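Protein-glutamine gamma-glutamyltransferase 2 (Pagrus major, PDB 1G0D) probably catalyses the calcium-dependent cross-linking of proteins by joining peptide-bound glutamine to lysine side chains and other primary amines. Local coordinates at residues M156-V161 and P653-V658; Q179-V184 and E623-L628; D309-L312 and S318-S321; T398-V403 and P573-A578. All coordinates share one frame; numbering follows the deposited sequence.

Interaction 1 of 4, residues M156-V161 and P653-V658; sequences MNEDGV and PMRTGV
Glu158 and Arg655 approach from opposite directions and meet in a two-pronged salt bridge. Along Glu158, CB points toward the partner loop, and CG lies anti to the carbonyl carbon (chi1 -73°) with the chain extended beyond it, which carries the carboxylate straight out to the guanidinium. On the way CG packs on Gln179. CD lies at the edge of the guanidinium, in its plane, 3.5 Å from Arg655 NH2. Beyond it the oxygens divide the work. OE1 is held by Arg655 NH1 at 2.9 Å, approached on the syn side, and has a second, weak bond from Arg655 NH2 at 3.2 Å. OE2 offers its syn lone pair to Arg655 NH2 at 3.0 Å and also accepts from the backbone N of Phe180. The grip is end-on but not coplanar, since the two planes stand 54° apart. Arg655 is shared: NH2 also pairs with Glu181 and NH1 with Glu26, so each nitrogen serves two acids and the arginine probably offsets their clustered negative charge. A glutamine in place of Glu158 would probably leave Arg655 short of one negative partner and weaken the two-oxygen grip. The acid leaves the chain between helix 148-156 and strand 159-164, while the arginine comes from the loop joining strands 644-651 and 659-666 of the C-terminal Ig-like domain; Arg659 of the latter strand touches Glu158 as well.

Interaction 2 of 4, residues Q179-V184 and E623-L628; sequences QFEDYV and EGAGLL
Glu181 reaches across to the turn formed by Ala625 and Gly626, and these three residues hold most of the buried surface. Its chain bends at chi2 (-69°), folding the carboxylate over to the turn. There OE2 accepts the backbone N-H of Gly626 at 3.0 Å, the donor standing 46° out of the carboxylate plane. Ala625 supplies an apolar flank: its CA lies 3.7 Å from Glu181 OE1 and its CB 4.4 Å from Glu181 CD. A water extends the reach, hydrogen-bonded to Glu181 OE1 at 2.9 Å and to Leu628 O at 2.8 Å. The strongest partner of OE2 is Arg655, so one buried oxygen serves both an ion pair and a peptide N-H. With an alanine at Glu181, the N-H of Gly626 would probably lose this acceptor and Arg655 would have one acid fewer. Gly626 adopts a positive phi of 78°, and Gly624 O receives both Leu627 N and Leu628 N. This is a type II turn closed by a classic beta bulge, capping the hairpin between strands 619-624 and 628-634; through it the C-terminal Ig-like domain meets the loop that leads into helix 184-193.

Interaction 3 of 4, residues D309-L312 and S318-S321; sequences DFLL and SLDS
The backbone of Leu311 meets that of Ser318 and Leu319 as the chain doubles back on its own strand. Two kinds of polar contact converge on a single oxygen. Leu319 N donates to Leu311 O at 3.1 Å with an N-H...O angle of 156°, although the donor is tilted 33° from the carbonyl plane. Ser318 CA adds a CA-H...O contact to the same oxygen at 3.5 Å. One beta bridge, Leu312 with Ser318, is the extent of the sheet-like pairing.

The apolar contact is between Leu311 and Leu319. The two side chains cross obliquely, and Leu319 CD1 comes within 3.3 Å of Leu311 CB, a tight fit.

Other side-chain carbons pack against backbone. Leu319 CG sits beside its own backbone N (chi1 -72°), and because that N bonds to Leu311 O, Leu319 CG is brought to 3.6 Å from the same oxygen. The methyl Leu319 CD2 lies 3.8 Å from Leu312 O. Leu312 CD1 packs 3.6 Å from Ser318 N, and the same methyl lies in the plane of the Phe310 ring, at its edge. Between side chains, Ser318 CB touches Phe310 CE2 more loosely, at 4.4 Å.

Strand 307-312 is an outermost strand of a mixed sheet, hydrogen-bonded to strand 397-403. The arrangement is that of a short surface loop folded back on a sheet edge through an isolated bridge.

Interaction 4 of 4, residues T398-V403 and P573-A578; sequences TIYWIV and PIMTVA
Met575 lays its terminal methyl over one face of the Tyr400 ring, and this is the close part of the contact. Met575 CE stands 4.0 Å from Tyr400 CG, displaced from the ring centre toward the rim. Measured to the centroid the same methyl is 4.2 Å away and only 19° off the ring normal, which meets the geometry of a CH-pi contact. Met575 SD is above the same face but more distant, 5.0 Å from the centroid of the Tyr400 ring, adding a Met-aromatic component. The two side chains cross at about a right angle. Met575 is bent at chi3 (-3°), and this bend turns its methyl onto the ring. Ile412 and Glu414 touch Met575 from the intervening strand, Leu564 from the strand beyond, and the Tyr400 ring also meets that of Phe310.

The second pair is looser. Ile402 CG1 approaches Pro573 CG at 4.4 Å, a single apolar touch between two buried residues. No hydrogen bond crosses here, and the backbones are well apart: the CA atoms of Tyr400 and Met575 are 9.2 Å from each other. Tyr400 itself remains partly exposed, whereas Met575 is buried. Trp401 points away from Met575, and its ring makes a cation-pi contact with Arg409.

The spacing has a topological cause. Strand 409-414 lies between strands 397-403 and 573-581, so Tyr400, Ile402, Pro573 and Met575 meet over it. Side chains of two strands flanking a shared neighbour thus pack on one face of a mixed beta sheet, whose strand 573-581 includes Ala578 of the probable GTP site.

From the N terminus, 156-161 opens interaction 1 and 179-184 opens interaction 2 soon after. Interaction 3 then closes a loop of just five intervening residues, 309-312 to 318-321. Interaction 4 opens next, at 398-403, and closes at 573-578. Interaction 2 closes at 623-628 and interaction 1 at 653-658, so 2 lies within 1, and both 3 and 4 lie within 2, one after the other; none cross. Interactions 1 and 2, centres 8 Å apart, jointly tie the C-terminal Ig-like domain to the start of strand 159-164 and the loop before helix 184-193. Interactions 3 and 4, centres 11 Å apart, share one mixed sheet on the opposite side of the chain's centre.

Interaction 1 of 4, residues M156-V161 and P653-V658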
loop_
_atom_site.group_PDB
_atom_site.type_symbol
_atom_site.label_atom_id
_atom_site.label_comp_id
_atom_site.label_asym_id
_atom_site.label_seq_id
_atom_site.Cartn_x
_atom_site.Cartn_y
_atom_site.Cartn_z
ATOM N N MET A 156 4.140 -10.449 -9.769
ATOM C CA MET A 156 5.500 -10.917 -9.585
ATOM C C MET A 156 6.561 -9.976 -9.075
ATOM O O MET A 156 7.555 -10.422 -8.535
ATOM C CB MET A 156 5.954 -11.557 -10.886
ATOM C CG MET A 156 5.047 -12.726 -11.262
ATOM S SD MET A 156 5.397 -14.044 -10.165
ATOM C CE MET A 156 3.922 -14.740 -10.045
ATOM N N ASN A 157 6.390 -8.677 -9.242
ATOM C CA ASN A 157 7.413 -7.764 -8.753
ATOM C C ASN A 157 7.384 -7.601 -7.228
ATOM O O ASN A 157 6.324 -7.382 -6.632
ATOM C CB ASN A 157 7.270 -6.414 -9.415
ATOM C CG ASN A 157 8.472 -5.571 -9.164
ATOM O OD1 ASN A 157 9.260 -5.887 -8.271
ATOM N ND2 ASN A 157 8.642 -4.502 -9.928
ATOM N N GLU A 158 8.536 -7.726 -6.586
ATOM C CA GLU A 158 8.582 -7.623 -5.126
ATOM C C GLU A 158 9.068 -6.265 -4.610
ATOM O O GLU A 158 9.067 -6.006 -3.400
ATOM C CB GLU A 158 9.478 -8.711 -4.542
ATOM C CG GLU A 158 8.914 -10.134 -4.557
ATOM C CD GLU A 158 9.958 -11.165 -4.139
ATOM O OE1 GLU A 158 10.971 -11.326 -4.869
ATOM O OE2 GLU A 158 9.780 -11.799 -3.077
ATOM N N ASP A 159 9.476 -5.404 -5.531
ATOM C CA ASP A 159 9.979 -4.089 -5.186
ATOM C C ASP A 159 9.084 -3.064 -5.809
ATOM O O ASP A 159 8.871 -3.084 -7.012
ATOM C CB ASP A 159 11.381 -3.915 -5.732
ATOM C CG ASP A 159 12.383 -4.690 -4.956
ATOM O OD1 ASP A 159 12.584 -4.312 -3.788
ATOM O OD2 ASP A 159 12.952 -5.671 -5.495
ATOM N N GLY A 160 8.555 -2.175 -4.989
ATOM C CA GLY A 160 7.684 -1.142 -5.497
ATOM C C GLY A 160 8.170 0.235 -5.085
ATOM O O GLY A 160 9.264 0.410 -4.554
ATOM N N VAL A 161 7.357 1.229 -5.380
ATOM C CA VAL A 161 7.662 2.581 -5.028
ATOM C C VAL A 161 6.318 3.150 -4.603
ATOM O O VAL A 161 5.330 2.966 -5.312
ATOM C CB VAL A 161 8.209 3.310 -6.274
ATOM C CG1 VAL A 161 8.359 4.777 -6.009
ATOM C CG2 VAL A 161 9.547 2.721 -6.637
ATOM N N PRO A 653 23.725 -12.548 -0.873
ATOM C CA PRO A 653 22.392 -12.596 -1.474
ATOM C C PRO A 653 21.732 -13.987 -1.382
ATOM O O PRO A 653 22.404 -15.005 -1.251
ATOM C CB PRO A 653 22.639 -12.109 -2.897
ATOM C CG PRO A 653 23.802 -11.180 -2.753
ATOM C CD PRO A 653 24.687 -11.824 -1.725
ATOM N N MET A 654 20.408 -14.020 -1.399
ATOM C CA MET A 654 19.715 -15.272 -1.280
ATOM C C MET A 654 19.185 -15.765 -2.608
ATOM O O MET A 654 19.163 -16.956 -2.875
ATOM C CB MET A 654 18.577 -15.110 -0.295
ATOM C CG MET A 654 19.057 -14.976 1.104
ATOM S SD MET A 654 17.741 -14.570 2.245
ATOM C CE MET A 654 17.219 -12.875 1.678
ATOM N N ARG A 655 18.723 -14.854 -3.441
ATOM C CA ARG A 655 18.209 -15.230 -4.748
ATOM C C ARG A 655 18.884 -14.373 -5.822
ATOM O O ARG A 655 19.435 -13.286 -5.581
ATOM C CB ARG A 655 16.680 -15.046 -4.812
ATOM C CG ARG A 655 15.830 -16.060 -4.019
ATOM C CD ARG A 655 14.335 -15.754 -4.166
ATOM N NE ARG A 655 13.879 -14.703 -3.254
ATOM C CZ ARG A 655 12.911 -13.828 -3.523
ATOM N NH1 ARG A 655 12.286 -13.868 -4.678
ATOM N NH2 ARG A 655 12.556 -12.920 -2.627
ATOM N N THR A 656 18.841 -14.873 -7.036
ATOM C CA THR A 656 19.471 -14.175 -8.121
ATOM C C THR A 656 18.482 -13.190 -8.708
ATOM O O THR A 656 17.306 -13.237 -8.376
ATOM C CB THR A 656 19.969 -15.203 -9.143
ATOM O OG1 THR A 656 20.386 -14.514 -10.319
ATOM C CG2 THR A 656 18.880 -16.238 -9.470
ATOM N N GLY A 657 18.952 -12.263 -9.538
ATOM C CA GLY A 657 18.047 -11.297 -10.141
ATOM C C GLY A 657 18.416 -9.836 -9.948
ATOM O O GLY A 657 19.443 -9.521 -9.328
ATOM N N VAL A 658 17.618 -8.944 -10.531
ATOM C CA VAL A 658 17.839 -7.518 -10.359
ATOM C C VAL A 658 17.130 -7.165 -9.036
ATOM O O VAL A 658 15.902 -7.172 -8.949
ATOM C CB VAL A 658 17.236 -6.712 -11.509
ATOM C CG1 VAL A 658 17.471 -5.233 -11.270
ATOM C CG2 VAL A 658 17.843 -7.154 -12.823
#

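Interaction 2 of 4, residues Q179-V184 and E623-L628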
loop_
_atom_site.group_PDB
_atom_site.type_symbol
_atom_site.label_atom_id
_atom_site.label_comp_id
_atom_site.label_asym_id
_atom_site.label_seq_id
_atom_site.Cartn_x
_atom_site.Cartn_y
_atom_site.Cartn_z
ATOM N N GLN A 179 6.894 -10.463 -1.085
ATOM C CA GLN A 179 5.885 -11.523 -1.010
ATOM C C GLN A 179 6.419 -12.947 -1.189
ATOM O O GLN A 179 5.755 -13.917 -0.796
ATOM C CB GLN A 179 4.757 -11.283 -2.017
ATOM C CG GLN A 179 5.207 -11.165 -3.434
ATOM C CD GLN A 179 5.471 -9.742 -3.825
ATOM O OE1 GLN A 179 5.753 -8.870 -2.974
ATOM N NE2 GLN A 179 5.387 -9.481 -5.118
ATOM N N PHE A 180 7.620 -13.089 -1.746
ATOM C CA PHE A 180 8.191 -14.428 -1.943
ATOM C C PHE A 180 9.320 -14.774 -0.980
ATOM O O PHE A 180 10.031 -15.764 -1.188
ATOM C CB PHE A 180 8.671 -14.595 -3.384
ATOM C CG PHE A 180 7.585 -14.368 -4.391
ATOM C CD1 PHE A 180 6.302 -14.890 -4.180
ATOM C CD2 PHE A 180 7.819 -13.594 -5.509
ATOM C CE1 PHE A 180 5.279 -14.641 -5.056
ATOM C CE2 PHE A 180 6.814 -13.337 -6.400
ATOM C CZ PHE A 180 5.533 -13.858 -6.175
ATOM N N GLU A 181 9.477 -13.948 0.064
ATOM C CA GLU A 181 10.494 -14.151 1.100
ATOM C C GLU A 181 10.030 -15.306 1.944
ATOM O O GLU A 181 8.847 -15.599 1.995
ATOM C CB GLU A 181 10.660 -12.902 1.958
ATOM C CG GLU A 181 11.334 -11.734 1.227
ATOM C CD GLU A 181 12.819 -11.949 0.907
ATOM O OE1 GLU A 181 13.657 -11.386 1.640
ATOM O OE2 GLU A 181 13.155 -12.651 -0.074
ATOM N N ASP A 182 10.937 -15.966 2.629
ATOM C CA ASP A 182 10.505 -17.143 3.353
ATOM C C ASP A 182 9.361 -16.993 4.287
ATOM O O ASP A 182 9.372 -16.107 5.132
ATOM C CB ASP A 182 11.645 -17.752 4.135
ATOM C CG ASP A 182 12.655 -18.373 3.254
ATOM O OD1 ASP A 182 13.562 -19.045 3.776
ATOM O OD2 ASP A 182 12.539 -18.177 2.036
ATOM N N TYR A 183 8.399 -17.897 4.124
ATOM C CA TYR A 183 7.211 -18.008 4.959
ATOM C C TYR A 183 6.141 -16.931 4.875
ATOM O O TYR A 183 5.089 -17.026 5.509
ATOM C CB TYR A 183 7.644 -18.203 6.407
ATOM C CG TYR A 183 8.743 -19.224 6.535
ATOM C CD1 TYR A 183 9.960 -18.894 7.113
ATOM C CD2 TYR A 183 8.588 -20.507 6.020
ATOM C CE1 TYR A 183 10.996 -19.807 7.171
ATOM C CE2 TYR A 183 9.615 -21.431 6.069
ATOM C CZ TYR A 183 10.817 -21.072 6.646
ATOM O OH TYR A 183 11.851 -21.974 6.684
ATOM N N VAL A 184 6.376 -15.914 4.066
ATOM C CA VAL A 184 5.380 -14.866 3.945
ATOM C C VAL A 184 4.063 -15.437 3.382
ATOM O O VAL A 184 2.981 -14.878 3.619
ATOM C CB VAL A 184 5.903 -13.755 3.066
ATOM C CG1 VAL A 184 4.754 -12.896 2.596
ATOM C CG2 VAL A 184 6.951 -12.945 3.849
ATOM N N GLU A 623 17.610 -3.940 4.260
ATOM C CA GLU A 623 16.827 -5.077 3.809
ATOM C C GLU A 623 16.637 -5.065 2.302
ATOM O O GLU A 623 16.765 -4.025 1.654
ATOM C CB GLU A 623 15.474 -5.079 4.480
ATOM C CG GLU A 623 14.488 -4.245 3.744
ATOM C CD GLU A 623 13.087 -4.507 4.201
ATOM O OE1 GLU A 623 12.675 -5.688 4.217
ATOM O OE2 GLU A 623 12.402 -3.526 4.557
ATOM N N GLY A 624 16.324 -6.236 1.751
ATOM C CA GLY A 624 16.087 -6.343 0.326
ATOM C C GLY A 624 15.497 -7.699 -0.009
ATOM O O GLY A 624 16.025 -8.704 0.459
ATOM N N ALA A 625 14.390 -7.734 -0.765
ATOM C CA ALA A 625 13.761 -8.990 -1.179
ATOM C C ALA A 625 14.872 -9.699 -1.917
ATOM O O ALA A 625 15.488 -9.103 -2.804
ATOM C CB ALA A 625 12.608 -8.720 -2.144
ATOM N N GLY A 626 15.169 -10.936 -1.538
ATOM C CA GLY A 626 16.215 -11.659 -2.236
ATOM C C GLY A 626 17.651 -11.314 -1.898
ATOM O O GLY A 626 18.556 -12.030 -2.331
ATOM N N LEU A 627 17.878 -10.222 -1.158
ATOM C CA LEU A 627 19.232 -9.798 -0.729
ATOM C C LEU A 627 19.408 -10.120 0.780
ATOM O O LEU A 627 20.258 -10.926 1.144
ATOM C CB LEU A 627 19.450 -8.295 -0.970
ATOM C CG LEU A 627 19.556 -7.805 -2.421
ATOM C CD1 LEU A 627 20.091 -6.359 -2.472
ATOM C CD2 LEU A 627 20.466 -8.748 -3.198
ATOM N N LEU A 628 18.632 -9.469 1.654
ATOM C CA LEU A 628 18.659 -9.756 3.090
ATOM C C LEU A 628 17.430 -9.315 3.843
ATOM O O LEU A 628 16.696 -8.418 3.427
ATOM C CB LEU A 628 19.853 -9.153 3.813
ATOM C CG LEU A 628 20.507 -7.781 3.662
ATOM C CD1 LEU A 628 19.610 -6.686 3.958
ATOM C CD2 LEU A 628 21.645 -7.687 4.657
HETATM O O HOH W 1 14.066 -8.746 2.645
#

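Interaction 3 of 4, residues D309-L312 and S318-S321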
loop_
_atom_site.group_PDB
_atom_site.type_symbol
_atom_site.label_atom_id
_atom_site.label_comp_id
_atom_site.label_asym_id
_atom_site.label_seq_id
_atom_site.Cartn_x
_atom_site.Cartn_y
_atom_site.Cartn_z
ATOM N N ASP A 309 -18.512 22.928 4.546
ATOM C CA ASP A 309 -18.201 24.326 4.621
ATOM C C ASP A 309 -17.286 24.370 5.846
ATOM O O ASP A 309 -17.612 23.865 6.910
ATOM C CB ASP A 309 -19.494 25.115 4.755
ATOM C CG ASP A 309 -20.321 25.071 3.462
ATOM O OD1 ASP A 309 -19.872 25.634 2.444
ATOM O OD2 ASP A 309 -21.409 24.462 3.439
ATOM N N PHE A 310 -16.104 24.920 5.653
ATOM C CA PHE A 310 -15.099 24.983 6.680
ATOM C C PHE A 310 -15.023 26.389 7.237
ATOM O O PHE A 310 -14.534 27.288 6.558
ATOM C CB PHE A 310 -13.769 24.600 6.055
ATOM C CG PHE A 310 -12.737 24.180 7.037
ATOM C CD1 PHE A 310 -12.541 22.848 7.317
ATOM C CD2 PHE A 310 -11.958 25.122 7.696
ATOM C CE1 PHE A 310 -11.578 22.459 8.244
ATOM C CE2 PHE A 310 -11.003 24.738 8.613
ATOM C CZ PHE A 310 -10.812 23.403 8.887
ATOM N N LEU A 311 -15.492 26.568 8.478
ATOM C CA LEU A 311 -15.501 27.868 9.168
ATOM C C LEU A 311 -14.217 28.243 9.894
ATOM O O LEU A 311 -13.730 27.544 10.787
ATOM C CB LEU A 311 -16.642 27.914 10.165
ATOM C CG LEU A 311 -17.961 27.379 9.631
ATOM C CD1 LEU A 311 -19.027 27.571 10.690
ATOM C CD2 LEU A 311 -18.322 28.110 8.347
ATOM N N LEU A 312 -13.693 29.386 9.499
ATOM C CA LEU A 312 -12.480 29.945 10.037
ATOM C C LEU A 312 -12.866 31.284 10.669
ATOM O O LEU A 312 -13.941 31.804 10.423
ATOM C CB LEU A 312 -11.515 30.174 8.873
ATOM C CG LEU A 312 -10.363 29.209 8.550
ATOM C CD1 LEU A 312 -10.674 27.852 9.073
ATOM C CD2 LEU A 312 -10.103 29.193 7.051
ATOM N N SER A 318 -9.539 27.799 12.504
ATOM C CA SER A 318 -10.778 27.068 12.661
ATOM C C SER A 318 -11.469 27.717 13.847
ATOM O O SER A 318 -10.818 28.092 14.820
ATOM C CB SER A 318 -10.534 25.563 12.932
ATOM O OG SER A 318 -9.585 25.311 13.956
ATOM N N LEU A 319 -12.784 27.869 13.760
ATOM C CA LEU A 319 -13.547 28.461 14.848
ATOM C C LEU A 319 -13.305 27.829 16.256
ATOM O O LEU A 319 -13.354 28.534 17.261
ATOM C CB LEU A 319 -15.025 28.392 14.498
ATOM C CG LEU A 319 -15.497 29.343 13.413
ATOM C CD1 LEU A 319 -16.969 29.095 13.177
ATOM C CD2 LEU A 319 -15.245 30.748 13.840
ATOM N N ASP A 320 -13.056 26.520 16.334
ATOM C CA ASP A 320 -12.815 25.863 17.610
ATOM C C ASP A 320 -11.344 25.547 17.790
ATOM O O ASP A 320 -10.813 24.624 17.169
ATOM C CB ASP A 320 -13.612 24.579 17.689
ATOM C CG ASP A 320 -13.410 23.855 19.006
ATOM O OD1 ASP A 320 -13.983 22.765 19.188
ATOM O OD2 ASP A 320 -12.675 24.380 19.865
ATOM N N SER A 321 -10.703 26.313 18.662
ATOM C CA SER A 321 -9.279 26.185 18.973
ATOM C C SER A 321 -8.858 24.779 19.338
ATOM O O SER A 321 -7.704 24.400 19.213
ATOM C CB SER A 321 -8.915 27.117 20.141
ATOM O OG SER A 321 -9.591 26.782 21.366
#

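Interaction 4 of 4, residues T398-V403 and P573-A578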
loop_
_atom_site.group_PDB
_atom_site.type_symbol
_atom_site.label_atom_id
_atom_site.label_comp_id
_atom_site.label_asym_id
_atom_site.label_seq_id
_atom_site.Cartn_x
_atom_site.Cartn_y
_atom_site.Cartn_z
ATOM N N THR A 398 -14.914 21.120 -0.268
ATOM C CA THR A 398 -14.741 21.900 0.961
ATOM C C THR A 398 -14.631 23.389 0.594
ATOM O O THR A 398 -13.740 23.807 -0.158
ATOM C CB THR A 398 -13.449 21.482 1.780
ATOM O OG1 THR A 398 -13.806 20.616 2.866
ATOM C CG2 THR A 398 -12.790 22.673 2.416
ATOM N N ILE A 399 -15.558 24.183 1.113
ATOM C CA ILE A 399 -15.537 25.609 0.878
ATOM C C ILE A 399 -15.222 26.304 2.206
ATOM O O ILE A 399 -15.959 26.130 3.165
ATOM C CB ILE A 399 -16.889 26.063 0.379
ATOM C CG1 ILE A 399 -17.130 25.457 -1.001
ATOM C CG2 ILE A 399 -16.958 27.590 0.366
ATOM C CD1 ILE A 399 -18.547 25.650 -1.516
ATOM N N TYR A 400 -14.136 27.073 2.274
ATOM C CA TYR A 400 -13.770 27.785 3.507
ATOM C C TYR A 400 -14.515 29.108 3.696
ATOM O O TYR A 400 -14.762 29.813 2.728
ATOM C CB TYR A 400 -12.307 28.114 3.494
ATOM C CG TYR A 400 -11.424 26.968 3.849
ATOM C CD1 TYR A 400 -11.095 25.992 2.897
ATOM C CD2 TYR A 400 -10.802 26.923 5.100
ATOM C CE1 TYR A 400 -10.142 25.007 3.184
ATOM C CE2 TYR A 400 -9.851 25.953 5.404
ATOM C CZ TYR A 400 -9.511 25.000 4.443
ATOM O OH TYR A 400 -8.482 24.115 4.735
ATOM N N TRP A 401 -14.854 29.460 4.933
ATOM C CA TRP A 401 -15.555 30.719 5.185
ATOM C C TRP A 401 -15.009 31.497 6.367
ATOM O O TRP A 401 -14.600 30.914 7.374
ATOM C CB TRP A 401 -17.029 30.479 5.449
ATOM C CG TRP A 401 -17.719 29.717 4.382
ATOM C CD1 TRP A 401 -17.625 28.376 4.136
ATOM C CD2 TRP A 401 -18.653 30.235 3.429
ATOM N NE1 TRP A 401 -18.444 28.032 3.088
ATOM C CE2 TRP A 401 -19.088 29.162 2.639
ATOM C CE3 TRP A 401 -19.166 31.509 3.165
ATOM C CZ2 TRP A 401 -20.000 29.319 1.613
ATOM C CZ3 TRP A 401 -20.079 31.659 2.149
ATOM C CH2 TRP A 401 -20.484 30.580 1.388
ATOM N N ILE A 402 -14.984 32.823 6.229
ATOM C CA ILE A 402 -14.568 33.705 7.315
ATOM C C ILE A 402 -15.893 34.100 7.977
ATOM O O ILE A 402 -16.695 34.849 7.406
ATOM C CB ILE A 402 -13.911 35.013 6.812
ATOM C CG1 ILE A 402 -12.615 34.704 6.034
ATOM C CG2 ILE A 402 -13.748 35.969 7.984
ATOM C CD1 ILE A 402 -11.328 34.909 6.787
ATOM N N VAL A 403 -16.166 33.564 9.150
ATOM C CA VAL A 403 -17.392 33.936 9.826
ATOM C C VAL A 403 -17.022 34.960 10.879
ATOM O O VAL A 403 -16.192 34.688 11.756
ATOM C CB VAL A 403 -18.043 32.740 10.535
ATOM C CG1 VAL A 403 -19.367 33.181 11.102
ATOM C CG2 VAL A 403 -18.220 31.559 9.549
ATOM N N PRO A 573 -12.443 37.556 -0.072
ATOM C CA PRO A 573 -11.063 37.208 0.280
ATOM C C PRO A 573 -10.472 36.056 -0.563
ATOM O O PRO A 573 -11.202 35.162 -0.997
ATOM C CB PRO A 573 -11.145 36.873 1.772
ATOM C CG PRO A 573 -12.578 36.506 2.020
ATOM C CD PRO A 573 -13.406 37.241 1.000
ATOM N N ILE A 574 -9.152 36.091 -0.783
ATOM C CA ILE A 574 -8.442 35.076 -1.578
ATOM C C ILE A 574 -7.461 34.304 -0.726
ATOM O O ILE A 574 -6.674 34.899 0.004
ATOM C CB ILE A 574 -7.592 35.703 -2.713
ATOM C CG1 ILE A 574 -8.474 36.331 -3.780
ATOM C CG2 ILE A 574 -6.773 34.643 -3.398
ATOM C CD1 ILE A 574 -7.671 36.806 -4.978
ATOM N N MET A 575 -7.463 32.980 -0.859
ATOM C CA MET A 575 -6.552 32.145 -0.079
ATOM C C MET A 575 -5.720 31.210 -0.959
ATOM O O MET A 575 -6.079 30.917 -2.100
ATOM C CB MET A 575 -7.337 31.308 0.946
ATOM C CG MET A 575 -6.584 31.011 2.260
ATOM S SD MET A 575 -7.155 29.494 3.101
ATOM C CE MET A 575 -8.540 29.004 1.983
ATOM N N THR A 576 -4.598 30.756 -0.413
ATOM C CA THR A 576 -3.711 29.840 -1.100
ATOM C C THR A 576 -2.877 29.159 -0.046
ATOM O O THR A 576 -2.286 29.805 0.801
ATOM C CB THR A 576 -2.780 30.550 -2.074
ATOM O OG1 THR A 576 -3.542 31.068 -3.172
ATOM C CG2 THR A 576 -1.792 29.571 -2.626
ATOM N N VAL A 577 -2.835 27.842 -0.072
ATOM C CA VAL A 577 -2.046 27.148 0.918
ATOM C C VAL A 577 -0.930 26.368 0.262
ATOM O O VAL A 577 -1.046 25.982 -0.879
ATOM C CB VAL A 577 -2.929 26.215 1.737
ATOM C CG1 VAL A 577 -2.085 25.438 2.743
ATOM C CG2 VAL A 577 -3.954 27.042 2.454
ATOM N N ALA A 578 0.167 26.182 0.979
ATOM C CA ALA A 578 1.300 25.440 0.463
ATOM C C ALA A 578 1.863 24.610 1.591
ATOM O O ALA A 578 1.932 25.077 2.722
ATOM C CB ALA A 578 2.358 26.394 -0.049
#